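Local coordinates for Cag-Z (Helicobacter pylori, PDB 1S2X), which is of unknown function but is encoded in the cag pathogenicity island, which specifies a type IV secretion system, at residues Asn78-Leu83 with Asn169-Asp174; Gln93-Ala98 with Glu110-Ile115; Asp74-Tyr79 with Asp132-Tyr137. The protein carries 1 engineered substitution. All blocks are in the same frame, centred on the assembly; numbering follows the deposited sequence.

Contact 1: Asn78-Leu83 with Asn169-Asp174; sequences NYLNNL and NEIVQD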
loop_
_atom_site.group_PDB
_atom_site.type_symbol
_atom_site.label_atom_id
_atom_site.label_comp_id
_atom_site.label_asym_id
_atom_site.label_seq_id
_atom_site.Cartn_x
_atom_site.Cartn_y
_atom_site.Cartn_z
ATOM N N ASN A 78 -0.582 0.025 -8.838
ATOM C CA ASN A 78 0.200 0.935 -9.670
ATOM C C ASN A 78 0.614 2.172 -8.868
ATOM O O ASN A 78 1.750 2.639 -9.002
ATOM C CB ASN A 78 -0.553 1.346 -10.926
ATOM C CG ASN A 78 -1.023 0.216 -11.820
ATOM O OD1 ASN A 78 -0.515 -0.911 -11.854
ATOM N ND2 ASN A 78 -2.057 0.519 -12.603
ATOM N N TYR A 79 -0.295 2.682 -8.041
ATOM C CA TYR A 79 0.040 3.817 -7.185
ATOM C C TYR A 79 1.301 3.491 -6.380
ATOM O O TYR A 79 2.273 4.245 -6.387
ATOM C CB TYR A 79 -1.107 4.205 -6.242
ATOM C CG TYR A 79 -0.635 5.129 -5.137
ATOM C CD1 TYR A 79 -0.364 6.472 -5.387
ATOM C CD2 TYR A 79 -0.450 4.663 -3.844
ATOM C CE1 TYR A 79 0.070 7.310 -4.377
ATOM C CE2 TYR A 79 -0.014 5.495 -2.829
ATOM C CZ TYR A 79 0.247 6.825 -3.101
ATOM O OH TYR A 79 0.678 7.654 -2.083
ATOM N N LEU A 80 1.301 2.352 -5.691
ATOM C CA LEU A 80 2.463 1.975 -4.899
ATOM C C LEU A 80 3.721 1.781 -5.735
ATOM O O LEU A 80 4.790 2.221 -5.294
ATOM C CB LEU A 80 2.174 0.696 -4.106
ATOM C CG LEU A 80 1.173 0.945 -2.968
ATOM C CD1 LEU A 80 0.738 -0.369 -2.353
ATOM C CD2 LEU A 80 1.805 1.898 -1.957
ATOM N N ASN A 81 3.596 1.139 -6.894
ATOM C CA ASN A 81 4.775 0.965 -7.747
ATOM C C ASN A 81 5.345 2.321 -8.149
ATOM O O ASN A 81 6.548 2.561 -8.069
ATOM C CB ASN A 81 4.434 0.128 -8.985
ATOM C CG ASN A 81 5.660 -0.294 -9.764
ATOM O OD1 ASN A 81 6.130 -1.435 -9.649
ATOM N ND2 ASN A 81 6.201 0.614 -10.576
ATOM N N ASN A 82 4.493 3.236 -8.601
ATOM C CA ASN A 82 4.911 4.572 -8.991
ATOM C C ASN A 82 5.616 5.301 -7.849
ATOM O O ASN A 82 6.676 5.891 -8.021
ATOM C CB ASN A 82 3.710 5.408 -9.423
ATOM C CG ASN A 82 3.042 4.822 -10.654
ATOM O OD1 ASN A 82 3.533 3.833 -11.202
ATOM N ND2 ASN A 82 1.935 5.434 -11.066
ATOM N N LEU A 83 4.995 5.256 -6.673
ATOM C CA LEU A 83 5.542 5.870 -5.478
ATOM C C LEU A 83 6.898 5.299 -5.106
ATOM O O LEU A 83 7.850 6.018 -4.819
ATOM C CB LEU A 83 4.585 5.654 -4.285
ATOM C CG LEU A 83 5.131 6.228 -2.969
ATOM C CD1 LEU A 83 4.271 7.398 -2.525
ATOM C CD2 LEU A 83 5.207 5.154 -1.899
ATOM N N ASN A 169 2.772 -8.135 -1.656
ATOM C CA ASN A 169 3.963 -8.806 -1.159
ATOM C C ASN A 169 5.141 -8.672 -2.121
ATOM O O ASN A 169 6.270 -8.490 -1.662
ATOM C CB ASN A 169 3.722 -10.293 -0.898
ATOM C CG ASN A 169 2.725 -10.541 0.215
ATOM O OD1 ASN A 169 2.203 -9.599 0.816
ATOM N ND2 ASN A 169 2.459 -11.819 0.478
ATOM N N GLU A 170 4.913 -8.771 -3.421
ATOM C CA GLU A 170 5.970 -8.576 -4.408
ATOM C C GLU A 170 6.555 -7.167 -4.357
ATOM O O GLU A 170 7.760 -6.965 -4.525
ATOM C CB GLU A 170 5.449 -8.828 -5.823
ATOM C CG GLU A 170 4.865 -10.219 -6.010
ATOM C CD GLU A 170 4.246 -10.368 -7.394
ATOM O OE1 GLU A 170 3.718 -9.360 -7.905
ATOM O OE2 GLU A 170 4.323 -11.485 -7.948
ATOM N N ILE A 171 5.687 -6.183 -4.124
ATOM C CA ILE A 171 6.155 -4.805 -3.989
ATOM C C ILE A 171 7.010 -4.626 -2.738
ATOM O O ILE A 171 8.075 -4.010 -2.782
ATOM C CB ILE A 171 4.985 -3.814 -3.957
ATOM C CG1 ILE A 171 4.217 -3.701 -5.282
ATOM C CG2 ILE A 171 5.470 -2.442 -3.507
ATOM C CD1 ILE A 171 3.286 -2.508 -5.305
ATOM N N VAL A 172 6.575 -5.154 -1.600
ATOM C CA VAL A 172 7.392 -5.059 -0.391
ATOM C C VAL A 172 8.742 -5.734 -0.632
ATOM O O VAL A 172 9.776 -5.362 -0.070
ATOM C CB VAL A 172 6.661 -5.697 0.796
ATOM C CG1 VAL A 172 7.593 -5.999 1.957
ATOM C CG2 VAL A 172 5.520 -4.791 1.253
ATOM N N GLN A 173 8.715 -6.752 -1.490
ATOM C CA GLN A 173 9.923 -7.520 -1.772
ATOM C C GLN A 173 10.896 -6.682 -2.595
ATOM O O GLN A 173 12.107 -6.748 -2.402
ATOM C CB GLN A 173 9.618 -8.835 -2.495
ATOM C CG GLN A 173 9.412 -10.009 -1.546
ATOM C CD GLN A 173 9.077 -11.315 -2.230
ATOM O OE1 GLN A 173 7.944 -11.527 -2.670
ATOM N NE2 GLN A 173 10.064 -12.219 -2.320
ATOM N N ASP A 174 10.332 -5.894 -3.506
ATOM C CA ASP A 174 11.166 -5.014 -4.319
ATOM C C ASP A 174 11.694 -3.815 -3.530
ATOM O O ASP A 174 12.806 -3.351 -3.810
ATOM C CB ASP A 174 10.378 -4.544 -5.536
ATOM C CG ASP A 174 11.210 -3.729 -6.505
ATOM O OD1 ASP A 174 10.943 -2.505 -6.560
ATOM O OD2 ASP A 174 12.084 -4.301 -7.193
#
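I171 reaches across to the base of L80 in a helix-helix packing contact inside an elongated, all-helical protein: helix 74-101 meets helix 161-183 here, the two running in broadly the same sense. The isoleucine does most of the reaching. Its CG1 lies anti to the carbonyl carbon (chi1 -68°), and the chain then continues almost straight (chi2 -167°), carrying CD1 well out from its own helix. CD1 thus arrives end-on at the other helix and stops 3.6 Å from CB of L80. The leucine is met at its root rather than at its branches. Its CB points to I171, while the isobutyl group turns away from CD1 and packs against I130 of helix 105-135. L80 therefore serves two neighbours, with CB facing one helix and the branched end the other, which suits a buried leucine on the inner side of a bundle. A slim, unbranched tip such as the ethyl arm of isoleucine fits well against a helix surface, where backbone and CB atoms are close together, and the CA atoms of N81 and I171 come within 7.0 Å. N81 sits at the exposed margin; its amide remains on the exposed side and adds little, as befits a polar residue at the boundary of the core. Around the pair, I171 also touches Y77 one turn back on helix 74-101, and D174 is engaged by a salt bridge to K178 of its own helix. Between the side chains the contact is apolar, and L80 and I171 are buried close to the centre of the chain. The second close approach involves main chain, not side chain: CD1 of I171 is 4.0 Å from the backbone N of N81.

Contact 2: Gln93-Ala98 with Glu110-Ile115; sequences QEKTFA and EFVAEI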
loop_
_atom_site.group_PDB
_atom_site.type_symbol
_atom_site.label_atom_id
_atom_site.label_comp_id
_atom_site.label_asym_id
_atom_site.label_seq_id
_atom_site.Cartn_x
_atom_site.Cartn_y
_atom_site.Cartn_z
ATOM N N GLN A 93 19.687 9.538 -6.558
ATOM C CA GLN A 93 20.211 10.824 -6.959
ATOM C C GLN A 93 20.852 11.505 -5.750
ATOM O O GLN A 93 21.979 11.993 -5.811
ATOM C CB GLN A 93 19.119 11.718 -7.544
ATOM C CG GLN A 93 19.311 13.207 -7.295
ATOM C CD GLN A 93 18.570 14.073 -8.298
ATOM O OE1 GLN A 93 18.522 15.301 -8.181
ATOM N NE2 GLN A 93 17.984 13.434 -9.310
ATOM N N GLU A 94 20.110 11.514 -4.646
ATOM C CA GLU A 94 20.665 12.037 -3.399
ATOM C C GLU A 94 21.946 11.265 -3.085
ATOM O O GLU A 94 23.003 11.859 -2.864
ATOM C CB GLU A 94 19.668 11.941 -2.249
ATOM C CG GLU A 94 18.532 12.949 -2.317
ATOM C CD GLU A 94 17.717 13.044 -1.043
ATOM O OE1 GLU A 94 18.194 12.678 0.051
ATOM O OE2 GLU A 94 16.565 13.519 -1.139
ATOM N N LYS A 95 21.819 9.936 -3.086
ATOM C CA LYS A 95 22.945 9.065 -2.781
ATOM C C LYS A 95 24.155 9.422 -3.636
ATOM O O LYS A 95 25.284 9.482 -3.154
ATOM C CB LYS A 95 22.601 7.589 -2.985
ATOM C CG LYS A 95 23.417 6.683 -2.067
ATOM C CD LYS A 95 23.277 5.211 -2.438
ATOM C CE LYS A 95 24.575 4.671 -3.020
ATOM N NZ LYS A 95 24.822 3.265 -2.594
ATOM N N THR A 96 23.922 9.663 -4.927
ATOM C CA THR A 96 25.068 9.960 -5.781
ATOM C C THR A 96 25.699 11.295 -5.383
ATOM O O THR A 96 26.911 11.341 -5.166
ATOM C CB THR A 96 24.684 9.983 -7.269
ATOM O OG1 THR A 96 24.007 8.771 -7.611
ATOM C CG2 THR A 96 25.937 10.049 -8.141
ATOM N N PHE A 97 24.896 12.343 -5.297
ATOM C CA PHE A 97 25.340 13.682 -4.945
ATOM C C PHE A 97 26.028 13.712 -3.587
ATOM O O PHE A 97 26.884 14.572 -3.360
ATOM C CB PHE A 97 24.182 14.685 -4.918
ATOM C CG PHE A 97 24.643 16.123 -4.713
ATOM C CD1 PHE A 97 25.053 16.891 -5.788
ATOM C CD2 PHE A 97 24.658 16.690 -3.452
ATOM C CE1 PHE A 97 25.476 18.197 -5.616
ATOM C CE2 PHE A 97 25.076 17.991 -3.264
ATOM C CZ PHE A 97 25.489 18.748 -4.347
ATOM N N ALA A 98 25.683 12.800 -2.680
ATOM C CA ALA A 98 26.417 12.799 -1.411
ATOM C C ALA A 98 27.819 12.214 -1.599
ATOM O O ALA A 98 28.794 12.690 -1.015
ATOM C CB ALA A 98 25.666 12.034 -0.340
ATOM N N GLU A 110 26.557 8.482 7.402
ATOM C CA GLU A 110 25.446 9.148 8.066
ATOM C C GLU A 110 24.294 9.377 7.084
ATOM O O GLU A 110 23.128 9.134 7.387
ATOM C CB GLU A 110 25.845 10.503 8.644
ATOM C CG GLU A 110 26.664 10.476 9.919
ATOM C CD GLU A 110 25.908 9.821 11.057
ATOM O OE1 GLU A 110 25.898 8.576 11.092
ATOM O OE2 GLU A 110 25.331 10.544 11.896
ATOM N N PHE A 111 24.670 9.864 5.907
ATOM C CA PHE A 111 23.695 10.299 4.913
ATOM C C PHE A 111 23.137 9.109 4.139
ATOM O O PHE A 111 21.960 9.089 3.792
ATOM C CB PHE A 111 24.318 11.324 3.960
ATOM C CG PHE A 111 24.334 12.740 4.511
ATOM C CD1 PHE A 111 23.214 13.543 4.482
ATOM C CD2 PHE A 111 25.491 13.272 5.059
ATOM C CE1 PHE A 111 23.212 14.839 4.969
ATOM C CE2 PHE A 111 25.512 14.566 5.543
ATOM C CZ PHE A 111 24.379 15.359 5.500
ATOM N N VAL A 112 23.987 8.121 3.878
ATOM C CA VAL A 112 23.533 6.936 3.151
ATOM C C VAL A 112 22.574 6.139 4.020
ATOM O O VAL A 112 21.554 5.628 3.544
ATOM C CB VAL A 112 24.745 6.114 2.690
ATOM C CG1 VAL A 112 24.437 4.634 2.545
ATOM C CG2 VAL A 112 25.248 6.692 1.364
ATOM N N ALA A 113 22.856 6.033 5.313
ATOM C CA ALA A 113 21.938 5.366 6.225
ATOM C C ALA A 113 20.625 6.130 6.398
ATOM O O ALA A 113 19.552 5.528 6.447
ATOM C CB ALA A 113 22.607 5.171 7.575
ATOM N N GLU A 114 20.677 7.454 6.503
ATOM C CA GLU A 114 19.452 8.228 6.678
ATOM C C GLU A 114 18.547 8.097 5.456
ATOM O O GLU A 114 17.337 7.921 5.563
ATOM C CB GLU A 114 19.758 9.705 6.915
ATOM C CG GLU A 114 18.547 10.613 7.009
ATOM C CD GLU A 114 17.887 10.651 8.371
ATOM O OE1 GLU A 114 17.148 11.616 8.651
ATOM O OE2 GLU A 114 18.091 9.714 9.173
ATOM N N ILE A 115 19.179 8.208 4.293
ATOM C CA ILE A 115 18.471 8.219 3.024
ATOM C C ILE A 115 17.743 6.905 2.775
ATOM O O ILE A 115 16.582 6.881 2.368
ATOM C CB ILE A 115 19.448 8.489 1.868
ATOM C CG1 ILE A 115 19.712 9.981 1.633
ATOM C CG2 ILE A 115 18.977 7.806 0.594
ATOM C CD1 ILE A 115 20.867 10.251 0.690
#
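The flat group here is the carboxylate of E94, and I115 meets it beyond one oxygen: CG1 of the isoleucine lies 3.5 Å from OE1, displaced from the carboxylate plane rather than squarely over its face. The polar partners come from other parts of the chain. OE1 accepts a hydrogen bond from the backbone N of F12, with a weak second one from G11, while OE2 takes a salt bridge from NE of R90. A buried carboxylate is thus paid for on both oxygens, and the arginine probably favours its charged form. The aliphatic part of E94 behaves as apolar packing: its CB stands 3.6 Å from CD1 of I115. That methyl is delivered by an extended side chain (chi2 169°) and settles into the angle between E94 and the next residue, 3.9 Å from the backbone N of K95. Isoleucine suits the place because its long arm can fill the seam and lie beside the glutamate CB and the main chain. One turn away along the second helix, V112 offers CG2 to CG of K95 at 3.9 Å, the two side chains crossing at a slant. Lysine works at this margin because its CG lies against the valine methyl while the chain, bent near its end, carries NZ on past the valine to a long, weak ion pair with E99; K184 of the C-terminal tail is a further neighbour of this side chain. The axes of the two short segments come within 10.0 Å and run at 177°, almost exactly antiparallel. With only residues 102-104 joining helix 74-101 to helix 105-135, this is the packing near the closed end of an antiparallel helical hairpin.

Contact 3: Asp74-Tyr79 with Asp132-Tyr137; sequences DAYYNY and DLVASY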
loop_
_atom_site.group_PDB
_atom_site.type_symbol
_atom_site.label_atom_id
_atom_site.label_comp_id
_atom_site.label_asym_id
_atom_site.label_seq_id
_atom_site.Cartn_x
_atom_site.Cartn_y
_atom_site.Cartn_z
ATOM N N ASP A 74 -6.128 -3.081 -8.590
ATOM C CA ASP A 74 -4.995 -2.949 -9.506
ATOM C C ASP A 74 -4.465 -1.521 -9.527
ATOM O O ASP A 74 -3.257 -1.271 -9.576
ATOM C CB ASP A 74 -5.420 -3.431 -10.897
ATOM C CG ASP A 74 -5.678 -4.942 -10.880
ATOM O OD1 ASP A 74 -6.488 -5.435 -11.691
ATOM O OD2 ASP A 74 -5.069 -5.632 -10.041
ATOM N N ALA A 75 -5.378 -0.549 -9.460
ATOM C CA ALA A 75 -4.922 0.846 -9.468
ATOM C C ALA A 75 -4.016 1.134 -8.281
ATOM O O ALA A 75 -2.979 1.785 -8.431
ATOM C CB ALA A 75 -6.129 1.764 -9.435
ATOM N N TYR A 76 -4.402 0.661 -7.092
ATOM C CA TYR A 76 -3.586 0.910 -5.898
ATOM C C TYR A 76 -2.222 0.226 -6.051
ATOM O O TYR A 76 -1.265 0.724 -5.462
ATOM C CB TYR A 76 -4.235 0.431 -4.595
ATOM C CG TYR A 76 -5.593 1.029 -4.327
ATOM C CD1 TYR A 76 -6.594 0.320 -3.678
ATOM C CD2 TYR A 76 -5.879 2.330 -4.734
ATOM C CE1 TYR A 76 -7.835 0.886 -3.445
ATOM C CE2 TYR A 76 -7.114 2.899 -4.507
ATOM C CZ TYR A 76 -8.089 2.172 -3.859
ATOM O OH TYR A 76 -9.323 2.739 -3.629
ATOM N N TYR A 77 -2.199 -0.862 -6.803
ATOM C CA TYR A 77 -0.999 -1.618 -7.130
ATOM C C TYR A 77 -0.027 -0.695 -7.868
ATOM O O TYR A 77 1.161 -0.646 -7.549
ATOM C CB TYR A 77 -1.282 -2.869 -7.978
ATOM C CG TYR A 77 -0.026 -3.662 -8.291
ATOM C CD1 TYR A 77 0.605 -4.393 -7.298
ATOM C CD2 TYR A 77 0.555 -3.686 -9.554
ATOM C CE1 TYR A 77 1.750 -5.125 -7.540
ATOM C CE2 TYR A 77 1.705 -4.411 -9.812
ATOM C CZ TYR A 77 2.304 -5.135 -8.803
ATOM O OH TYR A 77 3.449 -5.872 -9.020
ATOM N N ASN A 78 -0.582 0.025 -8.838
ATOM C CA ASN A 78 0.200 0.935 -9.670
ATOM C C ASN A 78 0.614 2.172 -8.868
ATOM O O ASN A 78 1.750 2.639 -9.002
ATOM C CB ASN A 78 -0.553 1.346 -10.926
ATOM C CG ASN A 78 -1.023 0.216 -11.820
ATOM O OD1 ASN A 78 -0.515 -0.911 -11.854
ATOM N ND2 ASN A 78 -2.057 0.519 -12.603
ATOM N N TYR A 79 -0.295 2.682 -8.041
ATOM C CA TYR A 79 0.040 3.817 -7.185
ATOM C C TYR A 79 1.301 3.491 -6.380
ATOM O O TYR A 79 2.273 4.245 -6.387
ATOM C CB TYR A 79 -1.107 4.205 -6.242
ATOM C CG TYR A 79 -0.635 5.129 -5.137
ATOM C CD1 TYR A 79 -0.364 6.472 -5.387
ATOM C CD2 TYR A 79 -0.450 4.663 -3.844
ATOM C CE1 TYR A 79 0.070 7.310 -4.377
ATOM C CE2 TYR A 79 -0.014 5.495 -2.829
ATOM C CZ TYR A 79 0.247 6.825 -3.101
ATOM O OH TYR A 79 0.678 7.654 -2.083
ATOM N N ASP A 132 -4.216 -1.742 4.392
ATOM C CA ASP A 132 -5.340 -1.557 5.307
ATOM C C ASP A 132 -6.594 -1.104 4.572
ATOM O O ASP A 132 -7.698 -1.584 4.820
ATOM C CB ASP A 132 -4.966 -0.532 6.381
ATOM C CG ASP A 132 -4.040 -1.066 7.451
ATOM O OD1 ASP A 132 -3.506 -0.251 8.230
ATOM O OD2 ASP A 132 -3.830 -2.289 7.540
ATOM N N LEU A 133 -6.480 -0.170 3.628
ATOM C CA LEU A 133 -7.666 0.243 2.888
ATOM C C LEU A 133 -8.262 -0.900 2.078
ATOM O O LEU A 133 -9.476 -1.081 2.017
ATOM C CB LEU A 133 -7.309 1.413 1.966
ATOM C CG LEU A 133 -8.381 1.907 0.991
ATOM C CD1 LEU A 133 -9.484 2.667 1.708
ATOM C CD2 LEU A 133 -7.723 2.782 -0.080
ATOM N N VAL A 134 -7.419 -1.699 1.426
ATOM C CA VAL A 134 -7.994 -2.732 0.564
ATOM C C VAL A 134 -8.676 -3.809 1.404
ATOM O O VAL A 134 -9.732 -4.317 1.026
ATOM C CB VAL A 134 -6.925 -3.346 -0.349
ATOM C CG1 VAL A 134 -7.466 -4.571 -1.076
ATOM C CG2 VAL A 134 -6.464 -2.301 -1.363
ATOM N N ALA A 135 -8.050 -4.110 2.536
ATOM C CA ALA A 135 -8.604 -5.059 3.470
ATOM C C ALA A 135 -9.965 -4.577 3.987
ATOM O O ALA A 135 -10.836 -5.408 4.260
ATOM C CB ALA A 135 -7.663 -5.303 4.640
ATOM N N SER A 136 -10.165 -3.271 4.138
ATOM C CA SER A 136 -11.450 -2.782 4.635
ATOM C C SER A 136 -12.610 -2.942 3.671
ATOM O O SER A 136 -13.724 -2.591 4.083
ATOM C CB SER A 136 -11.315 -1.288 4.998
ATOM O OG SER A 136 -11.490 -0.526 3.809
ATOM N N TYR A 137 -12.425 -3.443 2.442
ATOM C CA TYR A 137 -13.562 -3.761 1.554
ATOM C C TYR A 137 -14.321 -5.017 1.969
ATOM O O TYR A 137 -15.382 -5.386 1.455
ATOM C CB TYR A 137 -13.059 -3.918 0.106
ATOM C CG TYR A 137 -13.008 -2.562 -0.597
ATOM C CD1 TYR A 137 -14.093 -2.145 -1.356
ATOM C CD2 TYR A 137 -11.901 -1.727 -0.475
ATOM C CE1 TYR A 137 -14.085 -0.917 -2.002
ATOM C CE2 TYR A 137 -11.880 -0.499 -1.112
ATOM C CZ TYR A 137 -12.973 -0.111 -1.868
ATOM O OH TYR A 137 -12.966 1.111 -2.516
#
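Y76 lays its ring against two aliphatic residues of the other helix, V134 at its edge and L133 near CZ. CG2 of V134 lies close to the ring plane and 3.5 Å from CD1, so the valine methyl meets the rim of the tyrosine, and the two side chains pass each other in opposite directions. L133 arrives differently: its side chain crosses the tyrosine at about a right angle, and CD2 comes obliquely to CZ at 3.8 Å. The ring's attitude follows from its torsions. CG is anti to the carbonyl carbon (chi1 -57°), which directs the ring across the gap, and chi2 of 147° turns the ring so that its CD1 edge meets CG2. A long aromatic is apt where the backbones stay well apart, the closest CA atoms, those of Y76 and V134, being 8.6 Å from each other. Branched aliphatics answer it by offering single methyls to different parts of the ring. Y137 also faces Y76, but the hydroxyls stay 4.1 Å apart and make no bond. The chain leaves the helix beside these contacts, and just past the helix S136 bonds back to it: its OG donates to the backbone O of L133 at 2.8 Å, meeting the oxygen at a C=O...OG angle of 131°. Serine fits there because its short hydroxyl can fold back on the last turn. Y76 and V134 both touch F164 of helix 161-183, Y76 and L133 both touch A31 of helix 31-43, and the ring of Y137 packs edge-to-face with F73. The start of helix 74-101 and the end of helix 105-135 thereby pack against both helix 161-183 and helix 31-43.

All three contacts use helix 74-101. Contacts 2 and 3 join it to helix 105-135 near the two ends of one hairpin, their centres 31 Å apart, whereas contact 1 joins it to helix 161-183. Contacts 1 and 3 are neighbours: centres 11 Å apart, with N78 and Y79 common to both, and CD1 of I171 packing 3.6 Å from the backbone O of Y77. Contact 2 is remote, its nearest atoms about 11 Å from contact 1 and about 17 Å from contact 3. Together they tie three long helices into one bundle.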